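Local coordinates for protein alpha-1,3-glucanase (Streptomyces thermodiastaticus, PDB 7C7D) that probably hydrolyses internal alpha-1,3-glucosidic linkages of alpha-1,3-glucan, as a thermostable glycosidase of family GH87, at residues M381-Y385 against A386-D390; L403-I407 against A408-G412. All blocks are in the same frame, centred on the assembly; numbering follows the deposited sequence. Where two conformers were deposited one is given.

Two consecutive turns of a parallel beta-helix carry these contacts. From the N terminus, strand 379-382 ends in contact 1, which closes the loop on the way to strand 392-394. After strand 397-399 the chain reaches contact 2, where residues 403-407 bend into strand 407-410. Contact 1 is complete before contact 2 begins; the two are in series, neither nested nor crossed. Their strands are parallel neighbours, joined by probable hydrogen bonds from M381 N to A408 O (2.9 Å) and from Y410 N to M381 O (2.8 Å). M381 CG also packs on I409 CD1, and S383 OG lies against G412 CA. The two centres are about 12 Å apart.

Contact 1: M381-Y385 against A386-D390; sequences MWSLY and APDTD
S383 and D388 meet where the chain doubles back after strand 379-382. The backbone N of D388 donates a hydrogen bond to S383 OG over 2.9 Å, with an N-H...O angle of 157°. Along D388, CB lies 3.5 Å from S383 OG, and CG is still in touch with the same oxygen at 3.6 Å. With CG anti to the carbonyl carbon (chi1 -66°), the carboxylate is directed back over the strand end, and OD2 comes within 3.4 Å of M381 CB, crossing that side chain at a slant. The other oxygen, OD1, accepts a hydrogen bond from the backbone N of A361 in the preceding coil, which limits the rotation of the carboxylate. M381 itself turns away beyond CB, its extended chain carrying the sulfur off from the aspartate.

This loop connects two strands of successive faces in the parallel beta-helix of the pectate lyase-like domain. The strand gives way to an inverse gamma turn centred on S383, with a weak bond from L384 N to W382 O. Replacing S383 by an alanine would probably leave the D388 amide without its acceptor and let the returning chain shift away from the strand end. Farther out, A386 N makes a weak hydrogen bond to L384 O, 2.7 Å away, across Y385, whose positive phi (74°) sharpens the bend. L384 lies against two aromatic rings: CG rests 3.4 Å above the plane of W382, near its rim, and CB sits 3.7 Å over a face of Y385. The indole is held by NE1, hydrogen-bonded to K438 O.

Contact 2: L403-I407 against A408-G412; sequences LANGI and AIYGG
Both N405 and Y410 have CG beside their own backbone N (chi1 -52° and -53°), and these torsions bring the carboxamide and the phenol together over A408. N405 ND2 stands 3.3 Å from Y410 OH, approaching the ring obliquely, with the amide and ring planes 64° apart. The methyl of A408 packs between them and the strand backbone, its CB 3.6 Å from N405 ND2 and 4.0 Å from N405 CB. D377 grips both polar ends: its OD1 accepts from N405 ND2, while OD2 is hydrogen-bonded to Y410 OH. N405 OD1 takes bonds from S430 N and R475 NH1, so the buried amide is held through both its heteroatoms.

Strand 407-410 is one strand of a long parallel sheet of the beta-helix, and its residues alternate between the two faces. D377 belongs to a Gly-Asp-Asp sequence like that of the active site in related GH28 glycosidases, so the N405-Y410 side may lie near the substrate cleft. I407 and I409 take the other face, side by side and pointing the same way. I407 CG2 meets I409 CD1 at 4.0 Å, and both isoleucines pack against F393 and V417, on the paired strands 392-394 and 415-423.

Contact 1: M381-Y385 against A386-D390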
loop_
_atom_site.group_PDB
_atom_site.type_symbol
_atom_site.label_atom_id
_atom_site.label_comp_id
_atom_site.label_asym_id
_atom_site.label_seq_id
_atom_site.Cartn_x
_atom_site.Cartn_y
_atom_site.Cartn_z
ATOM N N MET A 381 -1.956 -10.857 -3.424
ATOM C CA MET A 381 -2.473 -12.209 -3.277
ATOM C C MET A 381 -1.507 -13.131 -3.999
ATOM O O MET A 381 -1.227 -12.942 -5.184
ATOM C CB MET A 381 -3.861 -12.326 -3.902
ATOM C CG MET A 381 -4.894 -11.424 -3.276
ATOM S SD MET A 381 -6.546 -11.892 -3.821
ATOM C CE MET A 381 -7.463 -10.405 -3.441
ATOM N N TRP A 382 -0.975 -14.112 -3.290
ATOM C CA TRP A 382 -0.022 -15.042 -3.878
ATOM C C TRP A 382 -0.549 -16.442 -3.616
ATOM O O TRP A 382 -0.479 -16.934 -2.487
ATOM C CB TRP A 382 1.361 -14.839 -3.269
ATOM C CG TRP A 382 2.430 -15.699 -3.860
ATOM C CD1 TRP A 382 2.427 -16.302 -5.084
ATOM C CD2 TRP A 382 3.669 -16.053 -3.237
ATOM N NE1 TRP A 382 3.594 -17.018 -5.260
ATOM C CE2 TRP A 382 4.373 -16.876 -4.140
ATOM C CE3 TRP A 382 4.251 -15.749 -2.004
ATOM C CZ2 TRP A 382 5.632 -17.400 -3.843
ATOM C CZ3 TRP A 382 5.500 -16.269 -1.710
ATOM C CH2 TRP A 382 6.176 -17.085 -2.626
ATOM N N SER A 383 -1.089 -17.076 -4.654
ATOM C CA SER A 383 -1.819 -18.336 -4.489
ATOM C C SER A 383 -0.875 -19.538 -4.513
ATOM O O SER A 383 -0.914 -20.398 -5.394
ATOM C CB SER A 383 -2.928 -18.445 -5.524
ATOM O OG SER A 383 -4.038 -17.660 -5.118
ATOM N N LEU A 384 -0.024 -19.583 -3.495
ATOM C CA LEU A 384 0.760 -20.769 -3.190
ATOM C C LEU A 384 -0.064 -21.710 -2.322
ATOM O O LEU A 384 -0.913 -21.274 -1.541
ATOM C CB LEU A 384 1.989 -20.367 -2.381
ATOM C CG LEU A 384 3.290 -19.959 -3.064
ATOM C CD1 LEU A 384 4.430 -20.149 -2.077
ATOM C CD2 LEU A 384 3.542 -20.756 -4.331
ATOM N N TYR A 385 0.203 -23.010 -2.464
ATOM C CA TYR A 385 -0.393 -24.072 -1.646
ATOM C C TYR A 385 -1.847 -24.356 -2.006
ATOM O O TYR A 385 -2.211 -25.502 -2.290
ATOM C CB TYR A 385 -0.265 -23.805 -0.135
ATOM C CG TYR A 385 1.057 -23.217 0.307
ATOM C CD1 TYR A 385 2.241 -23.920 0.150
ATOM C CD2 TYR A 385 1.115 -21.957 0.889
ATOM C CE1 TYR A 385 3.452 -23.384 0.560
ATOM C CE2 TYR A 385 2.317 -21.410 1.297
ATOM C CZ TYR A 385 3.483 -22.128 1.131
ATOM O OH TYR A 385 4.681 -21.587 1.538
ATOM N N ALA A 386 -2.686 -23.327 -1.974
ATOM C CA ALA A 386 -4.097 -23.449 -2.304
ATOM C C ALA A 386 -4.534 -22.106 -2.860
ATOM O O ALA A 386 -4.028 -21.068 -2.421
ATOM C CB ALA A 386 -4.938 -23.785 -1.066
ATOM N N PRO A 387 -5.454 -22.085 -3.816
ATOM C CA PRO A 387 -5.831 -20.807 -4.428
ATOM C C PRO A 387 -6.548 -19.892 -3.445
ATOM O O PRO A 387 -7.439 -20.314 -2.708
ATOM C CB PRO A 387 -6.760 -21.222 -5.576
ATOM C CG PRO A 387 -7.276 -22.573 -5.174
ATOM C CD PRO A 387 -6.147 -23.230 -4.435
ATOM N N ASP A 388 -6.156 -18.622 -3.442
ATOM C CA ASP A 388 -7.041 -17.615 -2.880
ATOM C C ASP A 388 -8.285 -17.588 -3.760
ATOM O O ASP A 388 -8.183 -17.560 -4.988
ATOM C CB ASP A 388 -6.373 -16.247 -2.917
ATOM C CG ASP A 388 -5.151 -16.139 -2.006
ATOM O OD1 ASP A 388 -4.971 -16.948 -1.072
ATOM O OD2 ASP A 388 -4.361 -15.201 -2.240
ATOM N N THR A 389 -9.464 -17.626 -3.142
ATOM C CA THR A 389 -10.710 -17.792 -3.876
ATOM C C THR A 389 -11.742 -16.797 -3.367
ATOM O O THR A 389 -11.933 -16.664 -2.154
ATOM C CB THR A 389 -11.224 -19.223 -3.698
ATOM O OG1 THR A 389 -10.229 -20.147 -4.161
ATOM C CG2 THR A 389 -12.503 -19.428 -4.483
ATOM N N ASP A 390 -12.405 -16.101 -4.296
ATOM C CA ASP A 390 -13.488 -15.180 -3.947
ATOM C C ASP A 390 -13.028 -14.076 -3.005
ATOM O O ASP A 390 -13.800 -13.601 -2.173
ATOM C CB ASP A 390 -14.705 -15.912 -3.369
ATOM C CG ASP A 390 -15.297 -16.888 -4.340
ATOM O OD1 ASP A 390 -15.619 -16.474 -5.471
ATOM O OD2 ASP A 390 -15.435 -18.069 -3.975
#

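Contact 2: L403-I407 against A408-G412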
loop_
_atom_site.group_PDB
_atom_site.type_symbol
_atom_site.label_atom_id
_atom_site.label_comp_id
_atom_site.label_asym_id
_atom_site.label_seq_id
_atom_site.Cartn_x
_atom_site.Cartn_y
_atom_site.Cartn_z
ATOM N N LEU A 403 8.995 -0.390 -4.283
ATOM C CA LEU A 403 9.298 -1.204 -5.445
ATOM C C LEU A 403 8.094 -2.116 -5.649
ATOM O O LEU A 403 7.265 -2.285 -4.753
ATOM C CB LEU A 403 10.607 -1.982 -5.251
ATOM C CG LEU A 403 10.735 -2.891 -4.035
ATOM C CD1 LEU A 403 10.295 -4.310 -4.368
ATOM C CD2 LEU A 403 12.169 -2.882 -3.499
ATOM N N ALA A 404 8.005 -2.699 -6.839
ATOM C CA ALA A 404 6.905 -3.591 -7.182
ATOM C C ALA A 404 5.566 -2.852 -7.235
ATOM O O ALA A 404 5.517 -1.658 -7.552
ATOM C CB ALA A 404 6.887 -4.842 -6.294
ATOM N N ASN A 405 4.473 -3.549 -6.974
ATOM C CA ASN A 405 3.171 -3.093 -7.439
ATOM C C ASN A 405 2.353 -2.415 -6.342
ATOM O O ASN A 405 2.574 -2.611 -5.148
ATOM C CB ASN A 405 2.398 -4.295 -7.982
ATOM C CG ASN A 405 3.197 -5.067 -9.008
ATOM O OD1 ASN A 405 3.333 -4.639 -10.144
ATOM N ND2 ASN A 405 3.749 -6.202 -8.602
ATOM N N GLY A 406 1.357 -1.633 -6.768
ATOM C CA GLY A 406 0.349 -1.183 -5.826
ATOM C C GLY A 406 -0.495 -2.347 -5.343
ATOM O O GLY A 406 -0.580 -2.620 -4.141
ATOM N N ILE A 407 -1.120 -3.045 -6.285
ATOM C CA ILE A 407 -1.839 -4.287 -6.034
ATOM C C ILE A 407 -1.313 -5.344 -6.992
ATOM O O ILE A 407 -1.226 -5.100 -8.200
ATOM C CB ILE A 407 -3.361 -4.121 -6.208
ATOM C CG1 ILE A 407 -3.911 -3.226 -5.101
ATOM C CG2 ILE A 407 -4.042 -5.488 -6.248
ATOM C CD1 ILE A 407 -5.405 -2.931 -5.185
ATOM N N ALA A 408 -0.966 -6.515 -6.456
ATOM C CA ALA A 408 -0.501 -7.631 -7.272
ATOM C C ALA A 408 -1.338 -8.861 -6.966
ATOM O O ALA A 408 -1.438 -9.279 -5.806
ATOM C CB ALA A 408 0.971 -7.939 -6.996
ATOM N N ILE A 409 -1.921 -9.448 -8.007
ATOM C CA ILE A 409 -2.655 -10.701 -7.903
ATOM C C ILE A 409 -1.853 -11.749 -8.656
ATOM O O ILE A 409 -1.818 -11.740 -9.893
ATOM C CB ILE A 409 -4.067 -10.586 -8.493
ATOM C CG1 ILE A 409 -4.813 -9.369 -7.917
ATOM C CG2 ILE A 409 -4.827 -11.897 -8.301
ATOM C CD1 ILE A 409 -4.976 -9.371 -6.410
ATOM N N TYR A 410 -1.207 -12.657 -7.923
ATOM C CA TYR A 410 -0.445 -13.747 -8.528
ATOM C C TYR A 410 -1.283 -15.013 -8.386
ATOM O O TYR A 410 -1.344 -15.615 -7.311
ATOM C CB TYR A 410 0.913 -13.918 -7.854
ATOM C CG TYR A 410 1.756 -12.669 -7.768
ATOM C CD1 TYR A 410 2.406 -12.146 -8.885
ATOM C CD2 TYR A 410 1.928 -12.030 -6.547
ATOM C CE1 TYR A 410 3.192 -10.985 -8.775
ATOM C CE2 TYR A 410 2.701 -10.898 -6.427
ATOM C CZ TYR A 410 3.331 -10.380 -7.529
ATOM O OH TYR A 410 4.096 -9.245 -7.365
ATOM N N GLY A 411 -1.946 -15.402 -9.471
ATOM C CA GLY A 411 -2.800 -16.572 -9.462
ATOM C C GLY A 411 -4.093 -16.337 -8.694
ATOM O O GLY A 411 -4.475 -15.209 -8.385
ATOM N N GLY A 412 -4.769 -17.440 -8.383
ATOM C CA GLY A 412 -6.004 -17.390 -7.627
ATOM C C GLY A 412 -7.239 -17.454 -8.510
ATOM O O GLY A 412 -7.180 -17.375 -9.738
#